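Local coordinates for protein lectin 2 (Agrocybe aegerita, PDB 4TQJ) that acts as a fungal lectin that specifically recognises non-reducing terminal N-acetylglucosamine on glycans, at residues D130-G133 against G138-V141. The protein carries 1 engineered substitution. Sequence-based numbering, arbitrary orientation.
Sequences DIIG and GVLV
The backbone N-H and C=O of Gly133 face those of Leu140 as an antiparallel hydrogen-bonded pair, with Ile132, Val139 and Val141 standing on one face of the sheet and the Leu140 side chain on the other. The flat carboxylate of Asp130, two residues before Ile132 and on the same face, has its OD2 4.4 Å from Val141 CG1; OD2 makes a salt bridge with Arg124 NE, and OD1 accepts a hydrogen bond from Asn144 N. Between the paired backbones, two hydrogen bonds run in opposite directions: Gly133 N donates to Leu140 O over 2.8 Å and almost straight, at 174°, while Leu140 N returns a more bent bond of 157° to Gly133 O. Each carbonyl also collects a CA-H...O contact from the opposite strand, Leu140 O from Ile132 CA at 3.5 Å and Gly133 O from Val139 CA at 3.4 Å. One step along, Ile131 O takes a third such contact, 3.2 Å from Val141 CA, beside the non-hydrogen-bonded pair of Ile132 and Val141, and Ile131 goes on to a backbone hydrogen bond with Ser142. The two strands form the hairpin in the middle of a four-stranded antiparallel blade, one of those making up this beta-propeller, which carries FG-GAP-like repeats; strand 117-121 lies alongside residues 130-133, and strand 154-157 alongside residues 139-141. On the valine-bearing face, Ile132 reaches across both branched neighbours. With CG1 turned anti to the backbone N (chi1 174°), it puts CG1 3.7 Å from Val139 CG1 and 4.0 Å from Val141 CG2, and CD1 carries on beside the same two methyls. Tyr119 from one flanking strand and Val156 from the other join this apolar layer. On the other face Leu140 touches Leu155, and Ile131 packs against Leu120.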
# COMPACT_ATOMS: atom_id res chain seq x y z
N ASP A 130 -12.72 14.54 -9.16
CA ASP A 130 -13.27 15.86 -9.46
C ASP A 130 -13.67 16.57 -8.17
O ASP A 130 -13.81 15.94 -7.11
CB ASP A 130 -14.51 15.74 -10.36
CG ASP A 130 -14.18 15.29 -11.77
OD1 ASP A 130 -13.00 14.99 -12.03
OD2 ASP A 130 -15.12 15.21 -12.61
N ILE A 131 -13.86 17.87 -8.25
CA ILE A 131 -14.36 18.63 -7.13
C ILE A 131 -15.86 18.77 -7.32
O ILE A 131 -16.33 19.21 -8.37
CB ILE A 131 -13.74 20.02 -7.06
CG1 ILE A 131 -12.22 19.92 -6.93
CG2 ILE A 131 -14.34 20.79 -5.90
CD1 ILE A 131 -11.52 21.25 -7.14
N ILE A 132 -16.61 18.34 -6.32
CA ILE A 132 -18.06 18.49 -6.37
C ILE A 132 -18.55 19.18 -5.12
O ILE A 132 -18.30 18.73 -4.00
CB ILE A 132 -18.78 17.13 -6.63
CG1 ILE A 132 -20.30 17.27 -6.53
CG2 ILE A 132 -18.29 16.06 -5.69
CD1 ILE A 132 -21.01 16.10 -7.20
N GLY A 133 -19.24 20.30 -5.31
CA GLY A 133 -19.70 21.07 -4.17
C GLY A 133 -21.19 21.32 -4.24
O GLY A 133 -21.72 21.65 -5.29
N GLY A 138 -26.87 25.28 -6.57
CA GLY A 138 -26.96 23.88 -6.90
C GLY A 138 -25.65 23.16 -6.77
O GLY A 138 -24.82 23.53 -5.94
N VAL A 139 -25.46 22.12 -7.57
CA VAL A 139 -24.26 21.30 -7.52
C VAL A 139 -23.24 21.86 -8.49
O VAL A 139 -23.47 21.87 -9.70
CB VAL A 139 -24.55 19.86 -7.95
CG1 VAL A 139 -23.28 19.01 -7.86
CG2 VAL A 139 -25.67 19.29 -7.11
N LEU A 140 -22.13 22.34 -7.96
CA LEU A 140 -21.04 22.87 -8.77
C LEU A 140 -19.99 21.80 -8.90
O LEU A 140 -19.60 21.18 -7.90
CB LEU A 140 -20.41 24.09 -8.11
CG LEU A 140 -21.09 25.45 -8.23
CD1 LEU A 140 -21.37 25.77 -9.68
CD2 LEU A 140 -22.36 25.51 -7.40
N VAL A 141 -19.52 21.57 -10.12
CA VAL A 141 -18.45 20.62 -10.37
C VAL A 141 -17.29 21.28 -11.11
O VAL A 141 -17.50 22.04 -12.05
CB VAL A 141 -18.95 19.40 -11.17
CG1 VAL A 141 -17.78 18.59 -11.71
CG2 VAL A 141 -19.84 18.52 -10.31